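Local coordinates for protein putative efflux transporter (PDB 4L8J) that probably acts as the periplasmic adaptor, or membrane-fusion, subunit of a HlyD-type efflux pump that exports substrates from the cell, at residues V35-R40 with L132-G137; G43-L48 with R142-Y147; N47-E52 with G59-A64; G137-R142 with G155-V160. One frame throughout, in Å; residues are numbered along the deposited sequence.

Contact 1: residues V35-R40 with L132-G137; sequences VKLAFR and LAPFDG
L37 meets P134, and V35 meets F135, inside the barrel-sandwich hybrid domain of this HlyD-type adaptor, a lipoyl-like fold. Strand 34-38 lies at one end of a four-stranded sheet. The loop 133-136 carries the chain from strand 130-132 in the other sheet of the sandwich to strand 137-142 in this one. The contact is small, 169 Å² in all, and its main contacts join apolar side chains.

The first pair is aliphatic. Both methyls of L37 are directed at the P134 ring, and the two side chains reach toward each other. CD2 of L37 lies 3.6 Å from CD of P134 and also touches its CG. CD1 of L37 stands 3.8 Å from the same P134 CD. The L37 side chain is buried and also packs on I62, so it touches both the P134 ring and the opposite sheet. Its backbone is hydrogen-bonded to I156 and V157 of strand 155-161, which fixes the base of the side chain.

The second pair is aliphatic against aromatic. The CB bond of F135 does not aim at the strand, but with CG between the backbone N and carbonyl carbon, chi1 46°, the CZ end of the ring is brought toward V35. L159 also packs on F135. V35 meets the ring at its edge and does not stack on a face. CG1 of V35 is anti to the backbone N, chi1 179°, which leaves CG2 as the methyl nearest the ring. V35 CB lies in the ring plane, 3.8 Å from F135 CZ, and V35 CG2 approaches that CZ to 3.5 Å.

Contact 2: residues G43-L48 with R142-Y147; sequences GQIINL and RLVENY
L48 lays its CD2 methyl over the centre of the R142 guanidinium, 3.7 Å above the plane. L48 has the most surface buried here. Its CG is anti to the backbone N, chi1 -161°, which carries CG and CD2 over to the guanidinium. The same CD2 lies 3.4 Å from V144 O, so it touches both the guanidinium face and the loop backbone. The NH1 end of R142 is anchored by V50 O, and NH2 bonds a glycerol, probably from the crystallisation liquor. With an alanine in place of R142, V50 O would probably lose its charged donor and L48 CD2 the flat surface it rests on.

Y147 and N146 join the loop to strand 43-47. Y147 N gives a weak bond to I45 O at 2.9 Å, bent to 124°, and, within the loop, a weak one to N146 OD1. N146 ND2 donates weakly to I46 O at 3.4 Å. N146 OD1 also sits over one face of the Y147 ring, offset toward the rim. CE1 of that ring touches I46 CG2 at 4.1 Å.

I45 adds a further apolar contact. Its CD1 meets V144 CG2 at 3.5 Å, the two side chains crossing at about a right angle.

The hydrogen bonds across the contact are weak, one bent and one long, so van der Waals packing of L48 and I45 probably does much of the holding.

Contact 3: residues N47-E52 with G59-A64; sequences NLPVVE and GQLIAA
N47 O takes the amide of A64, with A64 N 2.9 Å away and the N-H...O angle 158°. The donor is tilted 21° from the carbonyl plane. A63 CA adds a C-H...O contact to the same N47 O at 3.2 Å. The return bond, from N47 N to A64 O, is weak at 3.3 Å. N47 and A64 thus form an antiparallel hydrogen-bonded pair. Their CB atoms lie on the same face of the sheet.

Beyond this pair the chain leaves the strand and its side chains gather round I62 O. P49 CD comes to 3.3 Å of I62 O. V50 CG2 and L48 CD1 also touch this oxygen.

The remaining contacts are mostly apolar. L48 CD1 rests against A63 CB at 3.7 Å. V50 CG2 reaches I62 CG2 at 4.1 Å, within the buried interior, where I139 and V157 of the other sheet also pack on I62. L61 has CG anti to its backbone N, chi1 -176°, which turns CD2 toward P49 CG and the N47 amide, whose ND2 is 3.7 Å from that CD2.

I46 and N47 both face A64, which makes a classic beta bulge at the end of an antiparallel strand pair in the barrel-sandwich domain.

Contact 4: residues G137-R142 with G155-V160; sequences GSIETR and GIVRLV
S138 and V160 exchange two backbone hydrogen bonds, S138 N to V160 O at 3.1 Å and V160 N to S138 O at 3.0 Å. Strands 137-142 and 155-160 are antiparallel neighbours. R158 N donates to T141 O at 2.9 Å. R158 O is gripped by two amides. E140 N reaches it at 2.8 Å, nearly along the C=O axis, and T141 N makes a weaker bond.

Apolar contacts line the face that carries I139, V157 and L159. I139 CD1 touches L159 CD1 at 3.8 Å, and I139 CG2 touches V157 CG1. I62 of the opposite sheet packs on both I139 and V157. G137 fits because a CB there would clash with V160 O and L159 CD1.

The other face carries S138, T141, R158 and V160. The R158 chain runs alongside T141, its CD 3.9 Å from T141 OG1. V160 has the most surface buried. Its CG2 lies 3.2 Å from S138 OG. Its CG1, anti to the carbonyl carbon (chi1 -61°), lies 3.4 Å from E140 OE2, where the glutamate comes in from the bulge at about a right angle. A glycine in place of V160 would remove both methyls and is likely to open a gap between S138 and E140, leaving E140 freer to turn.

E140 and T141 both face R158, so the register shifts by one: a classic beta bulge in an antiparallel sheet of the barrel-sandwich fold.

All four contacts lie in the barrel-sandwich domain, with centres 8 to 14 Å apart. Strands 34-38, 155-161, 137-142 and 55-56 form one sheet, and 130-132, 61-65, 43-47 and 149-150 the other. Contact 4 lies within the first sheet. Contact 3 extends from a strand pair of the second. Contacts 1 and 2 bring in the loops by which the chain passes between the sheets. Contact 3 is nested inside the loop closed by contact 1, and contact 2 crosses contact 1 along the chain. Helices 68-95 and 102-127 leave after strand 61-65 and return at 130-132, so strands from before and after the helices together build the sandwich at their base.

Contact 1: residues V35-R40 with L132-G137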
loop_
_atom_site.group_PDB
_atom_site.type_symbol
_atom_site.label_atom_id
_atom_site.label_comp_id
_atom_site.label_asym_id
_atom_site.label_seq_id
_atom_site.Cartn_x
_atom_site.Cartn_y
_atom_site.Cartn_z
ATOM N N VAL A 35 -27.103 -50.617 -1.412
ATOM C CA VAL A 35 -28.393 -51.012 -0.863
ATOM C C VAL A 35 -28.740 -52.390 -1.429
ATOM O O VAL A 35 -28.723 -52.590 -2.648
ATOM C CB VAL A 35 -29.480 -49.955 -1.141
ATOM C CG1 VAL A 35 -30.828 -50.386 -0.576
ATOM C CG2 VAL A 35 -29.065 -48.597 -0.571
ATOM N N LYS A 36 -28.970 -53.354 -0.525
ATOM C CA LYS A 36 -29.348 -54.716 -0.879
ATOM C C LYS A 36 -30.844 -54.711 -1.143
ATOM O O LYS A 36 -31.612 -54.281 -0.283
ATOM C CB LYS A 36 -28.968 -55.697 0.238
ATOM C CG LYS A 36 -28.996 -57.169 -0.187
ATOM C CD LYS A 36 -29.124 -58.128 1.003
ATOM C CE LYS A 36 -30.536 -58.223 1.530
ATOM N NZ LYS A 36 -30.583 -58.880 2.860
ATOM N N LEU A 37 -31.244 -55.058 -2.367
ATOM C CA LEU A 37 -32.653 -55.086 -2.750
ATOM C C LEU A 37 -33.182 -56.467 -2.586
ATOM O O LEU A 37 -32.517 -57.431 -2.948
ATOM C CB LEU A 37 -32.874 -54.608 -4.191
ATOM C CG LEU A 37 -32.784 -53.115 -4.461
ATOM C CD1 LEU A 37 -33.285 -52.811 -5.857
ATOM C CD2 LEU A 37 -33.593 -52.315 -3.442
ATOM N N ALA A 38 -34.370 -56.581 -2.013
ATOM C CA ALA A 38 -34.957 -57.892 -1.808
ATOM C C ALA A 38 -36.459 -57.838 -1.933
ATOM O O ALA A 38 -37.058 -56.776 -1.706
ATOM C CB ALA A 38 -34.571 -58.410 -0.433
ATOM N N PHE A 39 -37.067 -58.978 -2.304
ATOM C CA PHE A 39 -38.524 -59.109 -2.377
ATOM C C PHE A 39 -39.100 -59.126 -0.944
ATOM O O PHE A 39 -38.399 -59.521 -0.001
ATOM C CB PHE A 39 -38.927 -60.399 -3.132
ATOM C CG PHE A 39 -38.784 -60.362 -4.635
ATOM C CD1 PHE A 39 -39.830 -59.929 -5.439
ATOM C CD2 PHE A 39 -37.619 -60.804 -5.248
ATOM C CE1 PHE A 39 -39.708 -59.921 -6.834
ATOM C CE2 PHE A 39 -37.498 -60.803 -6.645
ATOM C CZ PHE A 39 -38.541 -60.347 -7.425
ATOM N N ARG A 40 -40.353 -58.681 -0.776
ATOM C CA ARG A 40 -40.993 -58.710 0.539
ATOM C C ARG A 40 -41.836 -60.002 0.657
ATOM O O ARG A 40 -42.457 -60.257 1.694
ATOM C CB ARG A 40 -41.837 -57.443 0.780
ATOM C CG ARG A 40 -40.994 -56.158 0.865
ATOM C CD ARG A 40 -41.861 -54.918 0.942
ATOM N NE ARG A 40 -41.071 -53.700 0.738
ATOM C CZ ARG A 40 -41.579 -52.517 0.394
ATOM N NH1 ARG A 40 -42.886 -52.377 0.201
ATOM N NH2 ARG A 40 -40.780 -51.470 0.229
ATOM N N LEU A 132 -39.015 -53.261 -7.513
ATOM C CA LEU A 132 -38.684 -52.036 -8.252
ATOM C C LEU A 132 -37.503 -51.292 -7.638
ATOM O O LEU A 132 -37.218 -51.477 -6.453
ATOM C CB LEU A 132 -39.917 -51.101 -8.295
ATOM C CG LEU A 132 -41.271 -51.731 -8.699
ATOM C CD1 LEU A 132 -42.381 -50.717 -8.587
ATOM C CD2 LEU A 132 -41.249 -52.316 -10.121
ATOM N N ALA A 133 -36.811 -50.455 -8.437
ATOM C CA ALA A 133 -35.694 -49.664 -7.937
ATOM C C ALA A 133 -36.232 -48.566 -7.001
ATOM O O ALA A 133 -37.127 -47.812 -7.404
ATOM C CB ALA A 133 -34.900 -49.062 -9.093
ATOM N N PRO A 134 -35.779 -48.514 -5.729
ATOM C CA PRO A 134 -36.325 -47.505 -4.795
ATOM C C PRO A 134 -35.785 -46.083 -5.080
ATOM O O PRO A 134 -36.352 -45.094 -4.583
ATOM C CB PRO A 134 -35.885 -48.031 -3.425
ATOM C CG PRO A 134 -34.592 -48.726 -3.699
ATOM C CD PRO A 134 -34.742 -49.347 -5.080
ATOM N N PHE A 135 -34.704 -45.983 -5.881
ATOM C CA PHE A 135 -34.077 -44.720 -6.312
ATOM C C PHE A 135 -33.275 -44.927 -7.607
ATOM O O PHE A 135 -32.953 -46.072 -7.959
ATOM C CB PHE A 135 -33.149 -44.133 -5.203
ATOM C CG PHE A 135 -32.221 -45.130 -4.544
ATOM C CD1 PHE A 135 -31.097 -45.599 -5.202
ATOM C CD2 PHE A 135 -32.505 -45.638 -3.283
ATOM C CE1 PHE A 135 -30.276 -46.557 -4.615
ATOM C CE2 PHE A 135 -31.669 -46.586 -2.691
ATOM C CZ PHE A 135 -30.561 -47.034 -3.361
ATOM N N ASP A 136 -32.914 -43.807 -8.294
ATOM C CA ASP A 136 -32.047 -43.828 -9.480
ATOM C C ASP A 136 -30.700 -44.377 -9.056
ATOM O O ASP A 136 -30.138 -43.905 -8.063
ATOM C CB ASP A 136 -31.882 -42.407 -10.069
ATOM C CG ASP A 136 -33.087 -41.815 -10.770
ATOM O OD1 ASP A 136 -34.200 -42.357 -10.606
ATOM O OD2 ASP A 136 -32.924 -40.785 -11.460
ATOM N N GLY A 137 -30.218 -45.409 -9.733
ATOM C CA GLY A 137 -28.942 -45.998 -9.356
ATOM C C GLY A 137 -28.342 -46.914 -10.387
ATOM O O GLY A 137 -28.795 -46.960 -11.534
#

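Contact 2: residues G43-L48 with R142-Y147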
loop_
_atom_site.group_PDB
_atom_site.type_symbol
_atom_site.label_atom_id
_atom_site.label_comp_id
_atom_site.label_asym_id
_atom_site.label_seq_id
_atom_site.Cartn_x
_atom_site.Cartn_y
_atom_site.Cartn_z
ATOM N N GLY A 43 -40.835 -66.581 -3.499
ATOM C CA GLY A 43 -41.280 -67.121 -4.772
ATOM C C GLY A 43 -40.167 -67.446 -5.728
ATOM O O GLY A 43 -38.991 -67.390 -5.364
ATOM N N GLN A 44 -40.543 -67.810 -6.954
ATOM C CA GLN A 44 -39.596 -68.123 -8.014
ATOM C C GLN A 44 -39.433 -66.919 -8.971
ATOM O O GLN A 44 -40.407 -66.509 -9.613
ATOM C CB GLN A 44 -40.045 -69.384 -8.788
ATOM C CG GLN A 44 -39.229 -69.641 -10.065
ATOM C CD GLN A 44 -39.454 -71.003 -10.666
ATOM O OE1 GLN A 44 -38.553 -71.849 -10.648
ATOM N NE2 GLN A 44 -40.636 -71.235 -11.259
ATOM N N ILE A 45 -38.198 -66.406 -9.114
ATOM C CA ILE A 45 -37.906 -65.319 -10.066
ATOM C C ILE A 45 -38.242 -65.827 -11.467
ATOM O O ILE A 45 -37.877 -66.944 -11.798
ATOM C CB ILE A 45 -36.432 -64.823 -9.944
ATOM C CG1 ILE A 45 -36.227 -64.093 -8.593
ATOM C CG2 ILE A 45 -36.044 -63.888 -11.117
ATOM C CD1 ILE A 45 -34.843 -64.087 -8.100
ATOM N N ILE A 46 -39.024 -65.072 -12.240
ATOM C CA ILE A 46 -39.376 -65.447 -13.619
ATOM C C ILE A 46 -38.887 -64.359 -14.585
ATOM O O ILE A 46 -38.974 -64.516 -15.803
ATOM C CB ILE A 46 -40.872 -65.731 -13.800
ATOM C CG1 ILE A 46 -41.742 -64.531 -13.325
ATOM C CG2 ILE A 46 -41.248 -67.089 -13.153
ATOM C CD1 ILE A 46 -43.147 -64.427 -14.001
ATOM N N ASN A 47 -38.428 -63.229 -14.026
ATOM C CA ASN A 47 -37.900 -62.128 -14.819
ATOM C C ASN A 47 -36.809 -61.416 -14.030
ATOM O O ASN A 47 -37.009 -61.066 -12.874
ATOM C CB ASN A 47 -39.012 -61.161 -15.253
ATOM C CG ASN A 47 -38.605 -60.206 -16.354
ATOM O OD1 ASN A 47 -37.521 -60.285 -16.903
ATOM N ND2 ASN A 47 -39.461 -59.273 -16.704
ATOM N N LEU A 48 -35.644 -61.249 -14.659
ATOM C CA LEU A 48 -34.476 -60.560 -14.139
ATOM C C LEU A 48 -33.974 -59.676 -15.306
ATOM O O LEU A 48 -33.036 -60.037 -15.993
ATOM C CB LEU A 48 -33.457 -61.610 -13.668
ATOM C CG LEU A 48 -32.353 -61.168 -12.703
ATOM C CD1 LEU A 48 -32.910 -60.420 -11.497
ATOM C CD2 LEU A 48 -31.594 -62.366 -12.213
ATOM N N ARG A 142 -25.514 -58.498 -9.353
ATOM C CA ARG A 142 -26.660 -59.366 -9.550
ATOM C C ARG A 142 -26.399 -60.620 -8.709
ATOM O O ARG A 142 -25.462 -61.374 -9.009
ATOM C CB ARG A 142 -26.814 -59.686 -11.035
ATOM C CG ARG A 142 -28.207 -60.085 -11.416
ATOM C CD ARG A 142 -28.380 -59.845 -12.883
ATOM N NE ARG A 142 -28.272 -61.092 -13.617
ATOM C CZ ARG A 142 -28.950 -61.365 -14.723
ATOM N NH1 ARG A 142 -29.755 -60.454 -15.259
ATOM N NH2 ARG A 142 -28.816 -62.538 -15.312
ATOM N N LEU A 143 -27.186 -60.810 -7.629
ATOM C CA LEU A 143 -26.977 -61.877 -6.639
ATOM C C LEU A 143 -27.718 -63.180 -6.909
ATOM O O LEU A 143 -27.419 -64.197 -6.268
ATOM C CB LEU A 143 -27.379 -61.359 -5.249
ATOM C CG LEU A 143 -26.649 -60.106 -4.771
ATOM C CD1 LEU A 143 -27.321 -59.526 -3.555
ATOM C CD2 LEU A 143 -25.171 -60.387 -4.500
ATOM N N VAL A 144 -28.687 -63.164 -7.827
ATOM C CA VAL A 144 -29.501 -64.337 -8.137
ATOM C C VAL A 144 -29.550 -64.547 -9.641
ATOM O O VAL A 144 -29.072 -63.708 -10.393
ATOM C CB VAL A 144 -30.940 -64.194 -7.535
ATOM C CG1 VAL A 144 -30.938 -64.397 -6.023
ATOM C CG2 VAL A 144 -31.552 -62.838 -7.889
ATOM N N GLU A 145 -30.159 -65.653 -10.066
ATOM C CA GLU A 145 -30.364 -66.036 -11.461
ATOM C C GLU A 145 -31.845 -66.109 -11.760
ATOM O O GLU A 145 -32.637 -66.297 -10.835
ATOM C CB GLU A 145 -29.716 -67.411 -11.745
ATOM C CG GLU A 145 -28.200 -67.398 -11.777
ATOM C CD GLU A 145 -27.615 -67.399 -13.174
ATOM O OE1 GLU A 145 -27.909 -68.344 -13.944
ATOM O OE2 GLU A 145 -26.849 -66.460 -13.493
ATOM N N ASN A 146 -32.229 -66.030 -13.046
ATOM C CA ASN A 146 -33.636 -66.162 -13.408
ATOM C C ASN A 146 -34.077 -67.617 -13.198
ATOM O O ASN A 146 -33.245 -68.517 -13.256
ATOM C CB ASN A 146 -33.903 -65.685 -14.835
ATOM C CG ASN A 146 -35.367 -65.422 -15.122
ATOM O OD1 ASN A 146 -36.204 -65.460 -14.225
ATOM N ND2 ASN A 146 -35.715 -65.128 -16.375
ATOM N N TYR A 147 -35.363 -67.822 -12.856
ATOM C CA TYR A 147 -36.024 -69.105 -12.543
ATOM C C TYR A 147 -35.475 -69.719 -11.222
ATOM O O TYR A 147 -35.796 -70.862 -10.900
ATOM C CB TYR A 147 -36.031 -70.108 -13.729
ATOM C CG TYR A 147 -36.861 -69.618 -14.901
ATOM C CD1 TYR A 147 -38.252 -69.680 -14.872
ATOM C CD2 TYR A 147 -36.261 -69.011 -16.002
ATOM C CE1 TYR A 147 -39.025 -69.203 -15.936
ATOM C CE2 TYR A 147 -37.021 -68.518 -17.066
ATOM C CZ TYR A 147 -38.404 -68.626 -17.035
ATOM O OH TYR A 147 -39.156 -68.159 -18.091
#

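Contact 3: residues N47-E52 with G59-A64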
loop_
_atom_site.group_PDB
_atom_site.type_symbol
_atom_site.label_atom_id
_atom_site.label_comp_id
_atom_site.label_asym_id
_atom_site.label_seq_id
_atom_site.Cartn_x
_atom_site.Cartn_y
_atom_site.Cartn_z
ATOM N N ASN A 47 -38.428 -63.229 -14.026
ATOM C CA ASN A 47 -37.900 -62.128 -14.819
ATOM C C ASN A 47 -36.809 -61.416 -14.030
ATOM O O ASN A 47 -37.009 -61.066 -12.874
ATOM C CB ASN A 47 -39.012 -61.161 -15.253
ATOM C CG ASN A 47 -38.605 -60.206 -16.354
ATOM O OD1 ASN A 47 -37.521 -60.285 -16.903
ATOM N ND2 ASN A 47 -39.461 -59.273 -16.704
ATOM N N LEU A 48 -35.644 -61.249 -14.659
ATOM C CA LEU A 48 -34.476 -60.560 -14.139
ATOM C C LEU A 48 -33.974 -59.676 -15.306
ATOM O O LEU A 48 -33.036 -60.037 -15.993
ATOM C CB LEU A 48 -33.457 -61.610 -13.668
ATOM C CG LEU A 48 -32.353 -61.168 -12.703
ATOM C CD1 LEU A 48 -32.910 -60.420 -11.497
ATOM C CD2 LEU A 48 -31.594 -62.366 -12.213
ATOM N N PRO A 49 -34.686 -58.572 -15.626
ATOM C CA PRO A 49 -34.388 -57.845 -16.869
ATOM C C PRO A 49 -33.180 -56.902 -16.833
ATOM O O PRO A 49 -32.863 -56.313 -17.866
ATOM C CB PRO A 49 -35.676 -57.051 -17.089
ATOM C CG PRO A 49 -36.140 -56.732 -15.676
ATOM C CD PRO A 49 -35.900 -58.025 -14.969
ATOM N N VAL A 50 -32.535 -56.729 -15.659
ATOM C CA VAL A 50 -31.373 -55.841 -15.496
ATOM C C VAL A 50 -30.048 -56.638 -15.463
ATOM O O VAL A 50 -30.036 -57.826 -15.131
ATOM C CB VAL A 50 -31.520 -54.927 -14.250
ATOM C CG1 VAL A 50 -32.668 -53.924 -14.445
ATOM C CG2 VAL A 50 -31.729 -55.746 -12.966
ATOM N N VAL A 51 -28.945 -55.974 -15.825
ATOM C CA VAL A 51 -27.587 -56.538 -15.836
ATOM C C VAL A 51 -26.679 -55.671 -14.963
ATOM O O VAL A 51 -27.012 -54.508 -14.683
ATOM C CB VAL A 51 -26.977 -56.690 -17.269
ATOM C CG1 VAL A 51 -27.767 -57.678 -18.114
ATOM C CG2 VAL A 51 -26.818 -55.338 -17.978
ATOM N N GLU A 52 -25.518 -56.223 -14.566
ATOM C CA GLU A 52 -24.502 -55.493 -13.788
ATOM C C GLU A 52 -23.951 -54.337 -14.595
ATOM O O GLU A 52 -23.638 -54.504 -15.775
ATOM C CB GLU A 52 -23.358 -56.425 -13.369
ATOM C CG GLU A 52 -23.750 -57.323 -12.206
ATOM C CD GLU A 52 -22.657 -58.226 -11.673
ATOM O OE1 GLU A 52 -21.463 -57.940 -11.924
ATOM O OE2 GLU A 52 -23.001 -59.221 -10.996
ATOM N N GLY A 59 -38.441 -46.742 -9.604
ATOM C CA GLY A 59 -39.656 -47.379 -10.113
ATOM C C GLY A 59 -39.454 -48.429 -11.188
ATOM O O GLY A 59 -40.378 -49.202 -11.476
ATOM N N GLN A 60 -38.256 -48.449 -11.811
ATOM C CA GLN A 60 -37.920 -49.413 -12.871
ATOM C C GLN A 60 -37.904 -50.844 -12.323
ATOM O O GLN A 60 -37.486 -51.051 -11.182
ATOM C CB GLN A 60 -36.571 -49.072 -13.491
ATOM C CG GLN A 60 -36.218 -49.881 -14.738
ATOM C CD GLN A 60 -35.018 -49.343 -15.454
ATOM O OE1 GLN A 60 -34.625 -48.183 -15.297
ATOM N NE2 GLN A 60 -34.460 -50.152 -16.327
ATOM N N LEU A 61 -38.353 -51.822 -13.140
ATOM C CA LEU A 61 -38.386 -53.222 -12.733
ATOM C C LEU A 61 -36.964 -53.789 -12.575
ATOM O O LEU A 61 -36.124 -53.605 -13.437
ATOM C CB LEU A 61 -39.201 -54.072 -13.747
ATOM C CG LEU A 61 -39.425 -55.556 -13.418
ATOM C CD1 LEU A 61 -40.279 -55.736 -12.173
ATOM C CD2 LEU A 61 -40.083 -56.264 -14.572
ATOM N N ILE A 62 -36.704 -54.441 -11.442
ATOM C CA ILE A 62 -35.427 -55.115 -11.154
ATOM C C ILE A 62 -35.604 -56.602 -11.361
ATOM O O ILE A 62 -34.761 -57.254 -11.975
ATOM C CB ILE A 62 -34.955 -54.822 -9.690
ATOM C CG1 ILE A 62 -34.691 -53.313 -9.458
ATOM C CG2 ILE A 62 -33.721 -55.705 -9.335
ATOM C CD1 ILE A 62 -33.505 -52.763 -10.239
ATOM N N ALA A 63 -36.704 -57.147 -10.808
ATOM C CA ALA A 63 -36.986 -58.576 -10.870
ATOM C C ALA A 63 -38.443 -58.831 -10.580
ATOM O O ALA A 63 -39.090 -58.002 -9.953
ATOM C CB ALA A 63 -36.110 -59.342 -9.873
ATOM N N ALA A 64 -38.968 -59.967 -11.049
ATOM C CA ALA A 64 -40.351 -60.355 -10.758
ATOM C C ALA A 64 -40.410 -61.821 -10.426
ATOM O O ALA A 64 -39.689 -62.612 -11.032
ATOM C CB ALA A 64 -41.267 -60.053 -11.940
#

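Contact 4: residues G137-R142 with G155-V160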
loop_
_atom_site.group_PDB
_atom_site.type_symbol
_atom_site.label_atom_id
_atom_site.label_comp_id
_atom_site.label_asym_id
_atom_site.label_seq_id
_atom_site.Cartn_x
_atom_site.Cartn_y
_atom_site.Cartn_z
ATOM N N GLY A 137 -30.218 -45.409 -9.733
ATOM C CA GLY A 137 -28.942 -45.998 -9.356
ATOM C C GLY A 137 -28.342 -46.914 -10.387
ATOM O O GLY A 137 -28.795 -46.960 -11.534
ATOM N N SER A 138 -27.304 -47.637 -9.983
ATOM C CA SER A 138 -26.630 -48.556 -10.866
ATOM C C SER A 138 -26.494 -49.923 -10.203
ATOM O O SER A 138 -26.243 -50.026 -8.995
ATOM C CB SER A 138 -25.280 -48.005 -11.319
ATOM O OG SER A 138 -24.290 -48.094 -10.310
ATOM N N ILE A 139 -26.697 -50.971 -11.008
ATOM C CA ILE A 139 -26.624 -52.340 -10.542
ATOM C C ILE A 139 -25.166 -52.682 -10.340
ATOM O O ILE A 139 -24.429 -52.887 -11.309
ATOM C CB ILE A 139 -27.355 -53.341 -11.492
ATOM C CG1 ILE A 139 -28.785 -52.873 -11.882
ATOM C CG2 ILE A 139 -27.297 -54.782 -10.962
ATOM C CD1 ILE A 139 -29.791 -52.611 -10.735
ATOM N N GLU A 140 -24.748 -52.712 -9.075
ATOM C CA GLU A 140 -23.378 -53.063 -8.725
ATOM C C GLU A 140 -23.207 -54.561 -8.840
ATOM O O GLU A 140 -22.227 -55.009 -9.406
ATOM C CB GLU A 140 -23.015 -52.557 -7.312
ATOM C CG GLU A 140 -21.514 -52.438 -7.083
ATOM C CD GLU A 140 -21.092 -52.125 -5.660
ATOM O OE1 GLU A 140 -21.189 -53.027 -4.793
ATOM O OE2 GLU A 140 -20.632 -50.986 -5.418
ATOM N N THR A 141 -24.170 -55.344 -8.336
ATOM C CA THR A 141 -24.083 -56.803 -8.386
ATOM C C THR A 141 -25.460 -57.451 -8.541
ATOM O O THR A 141 -26.426 -57.035 -7.906
ATOM C CB THR A 141 -23.389 -57.360 -7.096
ATOM O OG1 THR A 141 -22.258 -56.564 -6.744
ATOM C CG2 THR A 141 -22.950 -58.814 -7.229
ATOM N N ARG A 142 -25.514 -58.498 -9.353
ATOM C CA ARG A 142 -26.660 -59.366 -9.550
ATOM C C ARG A 142 -26.399 -60.620 -8.709
ATOM O O ARG A 142 -25.462 -61.374 -9.009
ATOM C CB ARG A 142 -26.814 -59.686 -11.035
ATOM C CG ARG A 142 -28.207 -60.085 -11.416
ATOM C CD ARG A 142 -28.380 -59.845 -12.883
ATOM N NE ARG A 142 -28.272 -61.092 -13.617
ATOM C CZ ARG A 142 -28.950 -61.365 -14.723
ATOM N NH1 ARG A 142 -29.755 -60.454 -15.259
ATOM N NH2 ARG A 142 -28.816 -62.538 -15.312
ATOM N N GLY A 155 -31.208 -61.187 -0.781
ATOM C CA GLY A 155 -30.608 -60.238 -1.711
ATOM C C GLY A 155 -30.805 -60.622 -3.165
ATOM O O GLY A 155 -30.537 -61.766 -3.544
ATOM N N ILE A 156 -31.332 -59.683 -3.973
ATOM C CA ILE A 156 -31.569 -59.935 -5.396
ATOM C C ILE A 156 -30.465 -59.208 -6.191
ATOM O O ILE A 156 -29.812 -59.815 -7.035
ATOM C CB ILE A 156 -33.013 -59.538 -5.802
ATOM C CG1 ILE A 156 -34.094 -60.289 -4.949
ATOM C CG2 ILE A 156 -33.254 -59.678 -7.312
ATOM C CD1 ILE A 156 -34.171 -61.839 -5.029
ATOM N N VAL A 157 -30.266 -57.917 -5.903
ATOM C CA VAL A 157 -29.226 -57.076 -6.473
ATOM C C VAL A 157 -28.712 -56.106 -5.399
ATOM O O VAL A 157 -29.408 -55.837 -4.414
ATOM C CB VAL A 157 -29.641 -56.270 -7.754
ATOM C CG1 VAL A 157 -30.020 -57.167 -8.934
ATOM C CG2 VAL A 157 -30.698 -55.197 -7.462
ATOM N N ARG A 158 -27.519 -55.541 -5.647
ATOM C CA ARG A 158 -26.882 -54.483 -4.864
ATOM C C ARG A 158 -26.929 -53.267 -5.753
ATOM O O ARG A 158 -26.371 -53.298 -6.842
ATOM C CB ARG A 158 -25.446 -54.867 -4.440
ATOM C CG ARG A 158 -25.426 -56.108 -3.548
ATOM C CD ARG A 158 -24.045 -56.670 -3.296
ATOM N NE ARG A 158 -24.108 -57.742 -2.301
ATOM C CZ ARG A 158 -23.048 -58.321 -1.747
ATOM N NH1 ARG A 158 -21.823 -57.933 -2.077
ATOM N NH2 ARG A 158 -23.206 -59.289 -0.853
ATOM N N LEU A 159 -27.710 -52.264 -5.356
ATOM C CA LEU A 159 -27.940 -51.028 -6.085
ATOM C C LEU A 159 -27.226 -49.848 -5.379
ATOM O O LEU A 159 -27.475 -49.610 -4.189
ATOM C CB LEU A 159 -29.469 -50.776 -6.157
ATOM C CG LEU A 159 -29.950 -49.492 -6.868
ATOM C CD1 LEU A 159 -29.788 -49.592 -8.371
ATOM C CD2 LEU A 159 -31.394 -49.178 -6.534
ATOM N N VAL A 160 -26.358 -49.112 -6.105
ATOM C CA VAL A 160 -25.677 -47.957 -5.516
ATOM C C VAL A 160 -26.395 -46.687 -5.995
ATOM O O VAL A 160 -26.678 -46.554 -7.194
ATOM C CB VAL A 160 -24.129 -47.917 -5.738
ATOM C CG1 VAL A 160 -23.451 -49.135 -5.111
ATOM C CG2 VAL A 160 -23.753 -47.815 -7.200
#